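Local coordinates for uncharacterized conserved protein (Staphylococcus epidermidis, PDB 3FRM) that is of unknown function but contains a GNAT-like acetyltransferase domain and may transfer acyl groups, at residues I27-P32 / L65-Y70; N40-K45 / L54-V59; A140-D145 / D226-A231; V221-D226 / Q238-Q243. One frame throughout, in Å; residues are numbered along the deposited sequence.

Contact 1: I27-P32 / L65-Y70; sequences IYLLPP and LNQSSY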
loop_
_atom_site.group_PDB
_atom_site.type_symbol
_atom_site.label_atom_id
_atom_site.label_comp_id
_atom_site.label_asym_id
_atom_site.label_seq_id
_atom_site.Cartn_x
_atom_site.Cartn_y
_atom_site.Cartn_z
ATOM N N ILE A 27 25.296 6.045 11.731
ATOM C CA ILE A 27 24.935 7.436 11.394
ATOM C C ILE A 27 25.398 7.805 9.968
ATOM O O ILE A 27 26.551 7.610 9.651
ATOM C CB ILE A 27 25.619 8.374 12.337
ATOM C CG1 ILE A 27 25.128 8.125 13.777
ATOM C CG2 ILE A 27 25.484 9.833 11.856
ATOM C CD1 ILE A 27 25.614 9.208 14.744
ATOM N N TYR A 28 24.503 8.296 9.112
ATOM C CA TYR A 28 24.840 8.624 7.734
ATOM C C TYR A 28 24.564 10.121 7.513
ATOM O O TYR A 28 23.566 10.655 7.978
ATOM C CB TYR A 28 23.968 7.815 6.811
ATOM C CG TYR A 28 24.340 6.351 6.713
ATOM C CD1 TYR A 28 25.109 5.893 5.654
ATOM C CD2 TYR A 28 23.951 5.450 7.684
ATOM C CE1 TYR A 28 25.464 4.542 5.536
ATOM C CE2 TYR A 28 24.316 4.100 7.604
ATOM C CZ TYR A 28 25.071 3.662 6.505
ATOM O OH TYR A 28 25.448 2.347 6.379
ATOM N N LEU A 29 25.458 10.757 6.762
ATOM C CA LEU A 29 25.415 12.110 6.366
ATOM C C LEU A 29 25.999 12.207 4.955
ATOM O O LEU A 29 26.871 11.409 4.583
ATOM C CB LEU A 29 26.344 12.885 7.272
ATOM C CG LEU A 29 25.938 13.748 8.453
ATOM C CD1 LEU A 29 24.790 13.230 9.259
ATOM C CD2 LEU A 29 27.178 13.829 9.281
ATOM N N LEU A 30 25.560 13.222 4.208
ATOM C CA LEU A 30 26.145 13.574 2.960
ATOM C C LEU A 30 26.259 15.109 2.963
ATOM O O LEU A 30 25.378 15.833 2.470
ATOM C CB LEU A 30 25.300 13.072 1.806
ATOM C CG LEU A 30 25.880 13.176 0.379
ATOM C CD1 LEU A 30 27.188 12.437 0.208
ATOM C CD2 LEU A 30 24.904 12.608 -0.675
ATOM N N PRO A 31 27.359 15.614 3.538
ATOM C CA PRO A 31 27.564 17.025 3.802
ATOM C C PRO A 31 27.433 17.971 2.586
ATOM O O PRO A 31 26.955 19.093 2.752
ATOM C CB PRO A 31 28.956 17.053 4.440
ATOM C CG PRO A 31 29.044 15.722 5.146
ATOM C CD PRO A 31 28.384 14.770 4.185
ATOM N N PRO A 32 27.849 17.530 1.389
ATOM C CA PRO A 32 27.610 18.353 0.197
ATOM C C PRO A 32 26.147 18.363 -0.254
ATOM O O PRO A 32 25.782 19.183 -1.111
ATOM C CB PRO A 32 28.458 17.661 -0.892
ATOM C CG PRO A 32 29.532 17.019 -0.140
ATOM C CD PRO A 32 28.819 16.460 1.081
ATOM N N LEU A 65 22.175 20.648 11.845
ATOM C CA LEU A 65 22.257 22.109 11.724
ATOM C C LEU A 65 23.662 22.577 11.342
ATOM O O LEU A 65 23.832 23.568 10.651
ATOM C CB LEU A 65 21.796 22.814 12.993
ATOM C CG LEU A 65 20.290 22.783 13.209
ATOM C CD1 LEU A 65 19.947 23.338 14.616
ATOM C CD2 LEU A 65 19.614 23.621 12.109
ATOM N N ASN A 66 24.684 21.874 11.831
ATOM C CA ASN A 66 26.052 22.214 11.455
ATOM C C ASN A 66 26.328 22.194 9.929
ATOM O O ASN A 66 27.135 22.978 9.460
ATOM C CB ASN A 66 27.029 21.335 12.211
ATOM C CG ASN A 66 28.479 21.668 11.914
ATOM O OD1 ASN A 66 29.005 22.713 12.326
ATOM N ND2 ASN A 66 29.153 20.738 11.231
ATOM N N GLN A 67 25.674 21.306 9.179
ATOM C CA GLN A 67 25.853 21.242 7.731
ATOM C C GLN A 67 24.644 21.838 7.026
ATOM O O GLN A 67 24.472 21.610 5.845
ATOM C CB GLN A 67 26.121 19.775 7.228
ATOM C CG GLN A 67 24.986 18.757 7.495
ATOM C CD GLN A 67 25.215 17.339 6.892
ATOM O OE1 GLN A 67 26.360 16.865 6.778
ATOM N NE2 GLN A 67 24.115 16.646 6.541
ATOM N N SER A 68 23.790 22.587 7.745
ATOM C CA SER A 68 22.620 23.180 7.114
ATOM C C SER A 68 21.620 22.149 6.577
ATOM O O SER A 68 21.015 22.377 5.521
ATOM C CB SER A 68 23.072 24.101 5.956
ATOM O OG SER A 68 23.871 25.184 6.444
ATOM N N SER A 69 21.495 21.006 7.266
ATOM C CA SER A 69 20.399 20.063 7.130
ATOM C C SER A 69 19.330 20.502 8.154
ATOM O O SER A 69 19.672 20.929 9.272
ATOM C CB SER A 69 20.904 18.688 7.552
ATOM O OG SER A 69 21.513 17.955 6.475
ATOM N N TYR A 70 18.048 20.430 7.820
ATOM C CA TYR A 70 17.045 21.024 8.721
ATOM C C TYR A 70 15.976 20.053 9.182
ATOM O O TYR A 70 15.006 20.475 9.828
ATOM C CB TYR A 70 16.402 22.283 8.119
ATOM C CG TYR A 70 17.434 23.306 7.686
ATOM C CD1 TYR A 70 18.220 23.977 8.631
ATOM C CD2 TYR A 70 17.620 23.597 6.324
ATOM C CE1 TYR A 70 19.162 24.895 8.256
ATOM C CE2 TYR A 70 18.551 24.519 5.920
ATOM C CZ TYR A 70 19.318 25.164 6.895
ATOM O OH TYR A 70 20.252 26.048 6.482
HETATM O O HOH W 1 26.373 21.415 3.995
#

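Contact 2: N40-K45 / L54-V59; sequences NTWIYK and LKDIEV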
loop_
_atom_site.group_PDB
_atom_site.type_symbol
_atom_site.label_atom_id
_atom_site.label_comp_id
_atom_site.label_asym_id
_atom_site.label_seq_id
_atom_site.Cartn_x
_atom_site.Cartn_y
_atom_site.Cartn_z
ATOM N N ASN A 40 20.766 11.451 4.986
ATOM C CA ASN A 40 21.103 12.069 6.252
ATOM C C ASN A 40 20.227 11.536 7.402
ATOM O O ASN A 40 19.150 12.050 7.705
ATOM C CB ASN A 40 21.064 13.601 6.145
ATOM C CG ASN A 40 22.079 14.176 5.093
ATOM O OD1 ASN A 40 23.266 14.327 5.388
ATOM N ND2 ASN A 40 21.589 14.549 3.898
ATOM N N THR A 41 20.692 10.503 8.075
ATOM C CA THR A 41 19.785 9.796 8.946
ATOM C C THR A 41 20.542 8.847 9.873
ATOM O O THR A 41 21.688 8.498 9.623
ATOM C CB THR A 41 18.717 9.017 8.074
ATOM O OG1 THR A 41 17.563 8.682 8.876
ATOM C CG2 THR A 41 19.311 7.775 7.407
ATOM N N TRP A 42 19.879 8.443 10.950
ATOM C CA TRP A 42 20.377 7.450 11.832
ATOM C C TRP A 42 19.642 6.122 11.560
ATOM O O TRP A 42 18.424 6.117 11.510
ATOM C CB TRP A 42 20.049 7.852 13.265
ATOM C CG TRP A 42 20.971 8.760 13.897
ATOM C CD1 TRP A 42 21.528 9.922 13.351
ATOM C CD2 TRP A 42 21.392 8.713 15.259
ATOM N NE1 TRP A 42 22.305 10.552 14.309
ATOM C CE2 TRP A 42 22.228 9.847 15.484
ATOM C CE3 TRP A 42 21.147 7.836 16.308
ATOM C CZ2 TRP A 42 22.834 10.100 16.713
ATOM C CZ3 TRP A 42 21.756 8.096 17.523
ATOM C CH2 TRP A 42 22.601 9.208 17.709
ATOM N N ILE A 43 20.388 5.025 11.406
ATOM C CA ILE A 43 19.818 3.689 11.270
ATOM C C ILE A 43 20.082 2.973 12.606
ATOM O O ILE A 43 21.203 2.628 12.903
ATOM C CB ILE A 43 20.495 2.905 10.154
ATOM C CG1 ILE A 43 20.664 3.745 8.871
ATOM C CG2 ILE A 43 19.755 1.567 9.821
ATOM C CD1 ILE A 43 19.395 4.201 8.247
ATOM N N TYR A 44 19.065 2.742 13.425
ATOM C CA TYR A 44 19.301 1.996 14.668
ATOM C C TYR A 44 19.510 0.512 14.371
ATOM O O TYR A 44 18.863 -0.046 13.488
ATOM C CB TYR A 44 18.141 2.130 15.663
ATOM C CG TYR A 44 18.055 3.445 16.418
ATOM C CD1 TYR A 44 18.976 3.773 17.410
ATOM C CD2 TYR A 44 17.038 4.335 16.171
ATOM C CE1 TYR A 44 18.907 4.947 18.104
ATOM C CE2 TYR A 44 16.954 5.559 16.906
ATOM C CZ TYR A 44 17.897 5.840 17.839
ATOM O OH TYR A 44 17.799 6.995 18.534
ATOM N N LYS A 45 20.403 -0.109 15.137
ATOM C CA LYS A 45 20.564 -1.534 15.178
ATOM C C LYS A 45 19.891 -2.134 16.418
ATOM O O LYS A 45 19.304 -3.220 16.349
ATOM C CB LYS A 45 22.041 -1.864 15.123
ATOM C CG LYS A 45 22.554 -1.664 13.690
ATOM C CD LYS A 45 24.038 -1.311 13.575
ATOM C CE LYS A 45 24.885 -2.559 13.483
ATOM N NZ LYS A 45 26.297 -2.215 13.821
ATOM N N LEU A 54 16.017 10.697 23.241
ATOM C CA LEU A 54 16.070 12.169 23.472
ATOM C C LEU A 54 17.464 12.745 23.296
ATOM O O LEU A 54 17.672 13.837 22.695
ATOM C CB LEU A 54 15.582 12.500 24.887
ATOM C CG LEU A 54 14.130 12.936 25.048
ATOM C CD1 LEU A 54 13.224 12.528 23.908
ATOM C CD2 LEU A 54 13.565 12.457 26.397
ATOM N N LYS A 55 18.413 11.995 23.853
ATOM C CA LYS A 55 19.820 12.288 23.721
ATOM C C LYS A 55 20.246 12.196 22.265
ATOM O O LYS A 55 20.997 13.045 21.819
ATOM C CB LYS A 55 20.636 11.339 24.600
ATOM C CG LYS A 55 20.672 11.752 26.076
ATOM C CD LYS A 55 21.031 10.607 26.978
ATOM C CE LYS A 55 20.684 10.970 28.413
ATOM N NZ LYS A 55 20.413 9.743 29.274
ATOM N N ASP A 56 19.702 11.234 21.516
ATOM C CA ASP A 56 20.089 11.020 20.124
ATOM C C ASP A 56 19.485 12.121 19.249
ATOM O O ASP A 56 20.075 12.557 18.247
ATOM C CB ASP A 56 19.642 9.648 19.641
ATOM C CG ASP A 56 20.288 8.485 20.420
ATOM O OD1 ASP A 56 21.338 8.656 21.065
ATOM O OD2 ASP A 56 19.754 7.355 20.346
ATOM N N ILE A 57 18.317 12.606 19.651
ATOM C CA ILE A 57 17.754 13.791 19.001
ATOM C C ILE A 57 18.691 14.949 19.045
ATOM O O ILE A 57 18.813 15.690 18.060
ATOM C CB ILE A 57 16.430 14.209 19.623
ATOM C CG1 ILE A 57 15.321 13.462 18.901
ATOM C CG2 ILE A 57 16.163 15.708 19.445
ATOM C CD1 ILE A 57 14.167 13.140 19.791
ATOM N N GLU A 58 19.357 15.112 20.184
ATOM C CA GLU A 58 20.173 16.317 20.411
ATOM C C GLU A 58 21.449 16.288 19.577
ATOM O O GLU A 58 21.709 17.201 18.863
ATOM C CB GLU A 58 20.479 16.501 21.893
ATOM C CG GLU A 58 19.283 16.926 22.728
ATOM C CD GLU A 58 18.567 18.149 22.128
ATOM O OE1 GLU A 58 19.205 19.220 21.915
ATOM O OE2 GLU A 58 17.345 18.032 21.863
ATOM N N VAL A 59 22.197 15.200 19.665
ATOM C CA VAL A 59 23.254 14.852 18.722
ATOM C C VAL A 59 22.876 15.097 17.291
ATOM O O VAL A 59 23.566 15.851 16.635
ATOM C CB VAL A 59 23.760 13.364 18.852
ATOM C CG1 VAL A 59 25.043 13.200 18.037
ATOM C CG2 VAL A 59 24.069 13.062 20.272
#

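Contact 3: A140-D145 / D226-A231; sequences ARPFGD and DGKDTA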
loop_
_atom_site.group_PDB
_atom_site.type_symbol
_atom_site.label_atom_id
_atom_site.label_comp_id
_atom_site.label_asym_id
_atom_site.label_seq_id
_atom_site.Cartn_x
_atom_site.Cartn_y
_atom_site.Cartn_z
ATOM N N ALA A 140 5.224 11.314 -7.976
ATOM C CA ALA A 140 4.728 11.984 -6.771
ATOM C C ALA A 140 5.843 12.847 -6.169
ATOM O O ALA A 140 7.033 12.502 -6.238
ATOM C CB ALA A 140 4.214 10.948 -5.735
ATOM N N ARG A 141 5.482 13.992 -5.599
ATOM C CA ARG A 141 6.486 14.806 -4.950
ATOM C C ARG A 141 6.103 15.061 -3.500
ATOM O O ARG A 141 5.546 16.121 -3.172
ATOM C CB ARG A 141 6.685 16.084 -5.712
ATOM C CG ARG A 141 7.201 15.870 -7.097
ATOM C CD ARG A 141 7.355 17.196 -7.802
ATOM N NE ARG A 141 7.668 16.983 -9.199
ATOM C CZ ARG A 141 7.926 17.943 -10.087
ATOM N NH1 ARG A 141 7.940 19.277 -9.729
ATOM N NH2 ARG A 141 8.166 17.570 -11.357
ATOM N N PRO A 142 6.407 14.091 -2.613
ATOM C CA PRO A 142 5.861 14.271 -1.280
ATOM C C PRO A 142 6.449 15.436 -0.514
ATOM O O PRO A 142 5.836 15.833 0.460
ATOM C CB PRO A 142 6.157 12.933 -0.564
ATOM C CG PRO A 142 7.154 12.259 -1.394
ATOM C CD PRO A 142 7.034 12.771 -2.792
ATOM N N PHE A 143 7.611 15.967 -0.949
ATOM C CA PHE A 143 8.300 17.046 -0.221
ATOM C C PHE A 143 8.322 18.258 -1.109
ATOM O O PHE A 143 9.113 19.164 -0.922
ATOM C CB PHE A 143 9.729 16.658 0.222
ATOM C CG PHE A 143 9.811 15.310 0.932
ATOM C CD1 PHE A 143 9.203 15.110 2.167
ATOM C CD2 PHE A 143 10.500 14.248 0.351
ATOM C CE1 PHE A 143 9.265 13.859 2.808
ATOM C CE2 PHE A 143 10.594 13.014 0.984
ATOM C CZ PHE A 143 9.969 12.806 2.209
ATOM N N GLY A 144 7.454 18.275 -2.097
ATOM C CA GLY A 144 7.353 19.480 -2.918
ATOM C C GLY A 144 8.340 19.567 -4.049
ATOM O O GLY A 144 9.258 18.755 -4.161
ATOM N N ASP A 145 8.134 20.578 -4.879
ATOM C CA ASP A 145 8.786 20.754 -6.175
ATOM C C ASP A 145 10.284 20.973 -6.098
ATOM O O ASP A 145 11.072 20.297 -6.794
ATOM C CB ASP A 145 8.140 21.953 -6.932
ATOM C CG ASP A 145 6.675 21.693 -7.272
ATOM O OD1 ASP A 145 5.822 22.575 -7.018
ATOM O OD2 ASP A 145 6.349 20.559 -7.747
ATOM N N ASP A 226 8.075 2.010 0.880
ATOM C CA ASP A 226 7.317 2.523 2.010
ATOM C C ASP A 226 5.811 2.620 1.764
ATOM O O ASP A 226 5.299 2.020 0.797
ATOM C CB ASP A 226 7.906 3.820 2.559
ATOM C CG ASP A 226 7.926 4.923 1.535
ATOM O OD1 ASP A 226 6.928 5.012 0.781
ATOM O OD2 ASP A 226 8.923 5.697 1.494
ATOM N N GLY A 227 5.110 3.339 2.668
ATOM C CA GLY A 227 3.643 3.515 2.628
ATOM C C GLY A 227 3.170 4.360 1.445
ATOM O O GLY A 227 2.113 4.103 0.871
ATOM N N LYS A 228 3.949 5.368 1.059
ATOM C CA LYS A 228 3.594 6.166 -0.133
ATOM C C LYS A 228 4.284 5.615 -1.382
ATOM O O LYS A 228 5.025 6.328 -2.084
ATOM C CB LYS A 228 3.900 7.652 0.047
ATOM C CG LYS A 228 2.742 8.503 0.626
ATOM C CD LYS A 228 2.476 9.841 -0.192
ATOM C CE LYS A 228 3.545 10.198 -1.289
ATOM N NZ LYS A 228 3.270 11.510 -2.011
ATOM N N ASP A 229 4.060 4.335 -1.637
ATOM C CA ASP A 229 4.636 3.704 -2.810
ATOM C C ASP A 229 3.510 2.947 -3.527
ATOM O O ASP A 229 2.931 1.954 -3.037
ATOM C CB ASP A 229 5.825 2.810 -2.430
ATOM C CG ASP A 229 6.681 2.385 -3.636
ATOM O OD1 ASP A 229 6.177 2.272 -4.799
ATOM O OD2 ASP A 229 7.883 2.125 -3.392
ATOM N N THR A 230 3.207 3.464 -4.701
ATOM C CA THR A 230 2.052 3.045 -5.439
ATOM C C THR A 230 2.414 1.858 -6.319
ATOM O O THR A 230 1.527 1.192 -6.848
ATOM C CB THR A 230 1.526 4.219 -6.264
ATOM O OG1 THR A 230 2.630 5.075 -6.587
ATOM C CG2 THR A 230 0.525 5.028 -5.440
ATOM N N ALA A 231 3.707 1.578 -6.470
ATOM C CA ALA A 231 4.126 0.426 -7.248
ATOM C C ALA A 231 3.888 -0.924 -6.511
ATOM O O ALA A 231 3.886 -1.978 -7.142
ATOM C CB ALA A 231 5.567 0.571 -7.664
#

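Contact 4: V221-D226 / Q238-Q243; sequences VILVAD and QGYVYQ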
loop_
_atom_site.group_PDB
_atom_site.type_symbol
_atom_site.label_atom_id
_atom_site.label_comp_id
_atom_site.label_asym_id
_atom_site.label_seq_id
_atom_site.Cartn_x
_atom_site.Cartn_y
_atom_site.Cartn_z
ATOM N N VAL A 221 16.502 -10.659 -6.562
ATOM C CA VAL A 221 16.291 -9.244 -6.684
ATOM C C VAL A 221 15.388 -8.679 -5.604
ATOM O O VAL A 221 14.389 -9.326 -5.228
ATOM C CB VAL A 221 16.078 -8.736 -8.152
ATOM C CG1 VAL A 221 15.784 -9.840 -9.106
ATOM C CG2 VAL A 221 15.117 -7.483 -8.242
ATOM N N ILE A 222 15.805 -7.531 -5.066
ATOM C CA ILE A 222 15.262 -7.038 -3.855
ATOM C C ILE A 222 15.075 -5.525 -3.909
ATOM O O ILE A 222 15.703 -4.805 -4.736
ATOM C CB ILE A 222 16.206 -7.349 -2.669
ATOM C CG1 ILE A 222 17.364 -6.332 -2.622
ATOM C CG2 ILE A 222 16.656 -8.829 -2.699
ATOM C CD1 ILE A 222 18.378 -6.558 -1.535
ATOM N N LEU A 223 14.170 -5.070 -3.050
ATOM C CA LEU A 223 13.760 -3.699 -2.992
ATOM C C LEU A 223 13.141 -3.431 -1.642
ATOM O O LEU A 223 12.692 -4.385 -0.950
ATOM C CB LEU A 223 12.743 -3.402 -4.062
ATOM C CG LEU A 223 11.361 -4.018 -3.937
ATOM C CD1 LEU A 223 10.440 -2.978 -3.324
ATOM C CD2 LEU A 223 10.841 -4.440 -5.312
ATOM N N VAL A 224 13.088 -2.143 -1.313
ATOM C CA VAL A 224 12.409 -1.685 -0.154
ATOM C C VAL A 224 11.367 -0.688 -0.573
ATOM O O VAL A 224 11.644 0.173 -1.336
ATOM C CB VAL A 224 13.401 -0.998 0.805
ATOM C CG1 VAL A 224 12.726 0.115 1.574
ATOM C CG2 VAL A 224 14.041 -2.022 1.761
ATOM N N ALA A 225 10.165 -0.770 -0.023
ATOM C CA ALA A 225 9.097 0.201 -0.332
ATOM C C ALA A 225 8.463 0.736 0.910
ATOM O O ALA A 225 8.279 -0.019 1.893
ATOM C CB ALA A 225 8.016 -0.452 -1.188
ATOM N N ASP A 226 8.075 2.010 0.880
ATOM C CA ASP A 226 7.317 2.523 2.010
ATOM C C ASP A 226 5.811 2.620 1.764
ATOM O O ASP A 226 5.299 2.020 0.797
ATOM C CB ASP A 226 7.906 3.820 2.559
ATOM C CG ASP A 226 7.926 4.923 1.535
ATOM O OD1 ASP A 226 6.928 5.012 0.781
ATOM O OD2 ASP A 226 8.923 5.697 1.494
ATOM N N GLN A 238 3.188 -9.182 -9.125
ATOM C CA GLN A 238 4.382 -9.663 -9.782
ATOM C C GLN A 238 5.059 -10.866 -9.089
ATOM O O GLN A 238 5.915 -11.472 -9.675
ATOM C CB GLN A 238 5.363 -8.506 -9.991
ATOM C CG GLN A 238 5.456 -8.104 -11.397
ATOM C CD GLN A 238 5.829 -6.648 -11.620
ATOM O OE1 GLN A 238 5.573 -6.115 -12.700
ATOM N NE2 GLN A 238 6.414 -5.998 -10.629
ATOM N N GLY A 239 4.710 -11.184 -7.848
ATOM C CA GLY A 239 5.279 -12.342 -7.180
ATOM C C GLY A 239 6.275 -12.061 -6.048
ATOM O O GLY A 239 6.802 -13.015 -5.446
ATOM N N TYR A 240 6.548 -10.783 -5.753
ATOM C CA TYR A 240 7.545 -10.463 -4.733
ATOM C C TYR A 240 7.045 -10.995 -3.425
ATOM O O TYR A 240 5.846 -10.927 -3.175
ATOM C CB TYR A 240 7.742 -8.945 -4.575
ATOM C CG TYR A 240 8.740 -8.364 -5.535
ATOM C CD1 TYR A 240 10.058 -8.235 -5.177
ATOM C CD2 TYR A 240 8.361 -7.981 -6.833
ATOM C CE1 TYR A 240 10.982 -7.755 -6.084
ATOM C CE2 TYR A 240 9.282 -7.458 -7.744
ATOM C CZ TYR A 240 10.587 -7.343 -7.343
ATOM O OH TYR A 240 11.529 -6.815 -8.184
ATOM N N VAL A 241 7.943 -11.562 -2.616
ATOM C CA VAL A 241 7.611 -11.991 -1.277
ATOM C C VAL A 241 8.073 -11.009 -0.195
ATOM O O VAL A 241 9.184 -10.525 -0.178
ATOM C CB VAL A 241 7.930 -13.532 -0.989
ATOM C CG1 VAL A 241 8.363 -14.346 -2.248
ATOM C CG2 VAL A 241 8.815 -13.760 0.305
ATOM N N TYR A 242 7.132 -10.647 0.650
ATOM C CA TYR A 242 7.319 -9.808 1.780
ATOM C C TYR A 242 8.265 -10.476 2.744
ATOM O O TYR A 242 8.052 -11.659 3.108
ATOM C CB TYR A 242 5.971 -9.632 2.465
ATOM C CG TYR A 242 6.017 -8.832 3.765
ATOM C CD1 TYR A 242 6.108 -7.449 3.736
ATOM C CD2 TYR A 242 5.981 -9.468 4.983
ATOM C CE1 TYR A 242 6.135 -6.682 4.904
ATOM C CE2 TYR A 242 6.016 -8.738 6.176
ATOM C CZ TYR A 242 6.077 -7.345 6.122
ATOM O OH TYR A 242 6.087 -6.623 7.271
ATOM N N GLN A 243 9.282 -9.727 3.182
ATOM C CA GLN A 243 10.303 -10.267 4.087
ATOM C C GLN A 243 10.776 -9.343 5.225
ATOM O O GLN A 243 11.976 -9.345 5.536
ATOM C CB GLN A 243 11.544 -10.609 3.262
ATOM C CG GLN A 243 12.546 -11.505 3.999
ATOM C CD GLN A 243 12.957 -12.635 3.131
ATOM O OE1 GLN A 243 12.101 -13.342 2.605
ATOM N NE2 GLN A 243 14.266 -12.816 2.949
#

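Contact 1: I27-P32 / L65-Y70
The side-chain amide of Q67 lies between P31 and L29, which sit on opposite sides of its plane. P31 CA comes over one side, 3.2 Å from Q67 OE1. The proline ring adds CG, 3.3 Å from the same Q67 OE1, and crosses the amide at a slant. L29 CG stands on the other side, 3.6 Å from Q67 OE1. At the edge, the amide nitrogen acts as a double donor. Q67 NE2 gives a nearly straight bond (168°) to S69 OG at 2.9 Å, with the hydroxyl in the amide plane. Its other partner is N40 OD1. The two bonds from NE2 fix the rotation of the amide. N40 OD1 also accepts from L30 N. Q67 CG sits between the backbone N and the carbonyl carbon (chi1 62°), and the side chain runs extended beyond it. A water donates to both P31 O and Q67 O, at 2.7 Å each.

Q67 is the first residue past helix 50-66, which S68, with positive phi, closes as the C-prime residue of a Schellman motif. The contact ties this helix end to the chain leaving strand 25-29. L29 also packs on M63 and H64 of the helix, and strand 41-44 lies beside strand 25-29 in the sheet.

Contact 2: N40-K45 / L54-V59
W42 and Y44 of strand 41-44 meet D56 of helix 50-66 in the beta-alpha-beta unit formed by strand 41-44, helix 50-66 and the parallel strand 72-75. The helix packs on the sheet and runs back against the strand. The short axes come within 10.7 Å, at 149° between their directions.

The polar part centres on the D56 carboxylate. Y44 OH donates to D56 OD2 at 2.7 Å and meets the anti lone pair, the one turned away from OD1. D56 OD2 lies in the plane of the Y44 ring, at its edge. The other oxygen, D56 OD1, makes a salt bridge with R24. Both oxygens of the buried carboxylate are therefore engaged, and the arginine would tend to stabilise its negative charge.

The packing part belongs to W42. Its six-membered ring reaches across to the helix, with CG anti to the carbonyl carbon (chi1 -84°). W42 CZ3 is 3.3 Å from D56 CG, and the two side chains cross at about a right angle. The rings of W42 and Y44 are each turned about 40° from the carboxylate plane. D56 O lies over one face of the indole, offset toward the rim.

Other residues pack around the pair. Y44 meets the ring of F76, and it also touches W53. W42 packs on I27 of the adjoining strand. One turn beyond D56, V59 makes the apolar end of the contact, where V59 CB lies 4.0 Å from W42 CZ2.

Contact 3: A140-D145 / D226-A231
K228 lays the end of its side chain against P142 and A140. K228 NZ is 3.5 Å from P142 CB and 3.9 Å from A140 CB. K228 CE follows, 3.9 Å from P142 CB, and the two side chains cross at a slant. The lysine bends at chi2 (-132°) and is almost eclipsed at chi3 (-9°). This shape is unfavourable, and at an exposed position that also touches a crystal neighbour it should be read with caution. The contact is small and made by apolar carbons and an ammonium group.

Each loop also has bonds of its own. R141 to G144 form a type I turn. R141 extends to D145 in a salt bridge, with R141 NH1 2.8 Å from D145 OD2. That oxygen is met on its anti side, but from well out of the carboxylate plane. F143 has P142 CG over one face and meets the rings of Y37 and Y147. On the other loop, K228 is the centre of an inverse gamma turn. D229 OD1 accepts from A231 N at 3.1 Å, a capping bond.

The contact is a surface one between two loops. Segment 140-145 links helix 129-136 to helix 145-158, with G144 at the N-cap. Segment 226-231 leads from strand 221-225 into helix 232-237.

Contact 4: V221-D226 / Q238-Q243
L223 sets a methyl over one face of the Y240 ring in the acetyltransferase-like (GNAT) half of the chain. Strands 221-225 and 241-251 are not neighbours in the sheet, since strand 96-105 runs between them, antiparallel to both. Y240, just before strand 241-251, reaches past strand 96-105 with its side chain.

In the first shell, L223 CD2 makes a CH-pi contact. L223 CD2 lies 3.8 Å from the centroid of the Y240 ring, 28° off the normal and offset toward the rim. L223 CD2 is nearest to Y240 CE1, at 3.4 Å. L223 presents this methyl with CG placed between the backbone N and the carbonyl carbon (chi1 69°). V221 comes in obliquely beside the phenol end of Y240.

The next shell places the tyrosine. Y240 CG stands anti to the carbonyl carbon (chi1 -86°), which carries the ring toward the strand. I105, I190 and L110 pack around Y240, and Y235 meets its ring edge-to-face. The chain reaches Y240 through G239, whose positive phi ends helix 232-237 in a Schellman motif. Strand 188-195 borders the other edge of strand 221-225, and its I190 also touches L223. At the phenol end, V221 CG2 lies 3.7 Å from Y240 OH.

How the contacts relate
Contacts 1 and 2 form one neighbourhood, with centres 13 Å apart. Both use helix 50-66 and the adjacent strands 25-29 and 41-44. Contact 2 is nested along the chain inside the loop closed by contact 1. N40 joins them physically through Q67 and L30. Contacts 3 and 4 follow later. Their segments alternate, they share D226, and their centres lie 17 Å apart. Contact 3 joins two surface loops. Contacts 1 and 4 are 30 Å apart between centres, on opposite sides of the chain's centre. One mixed sheet links them: contacts 1 and 2 pack helix 50-66 near one end of it, and contact 4 lies by strands 96-105 and 188-195 in the GNAT-like half.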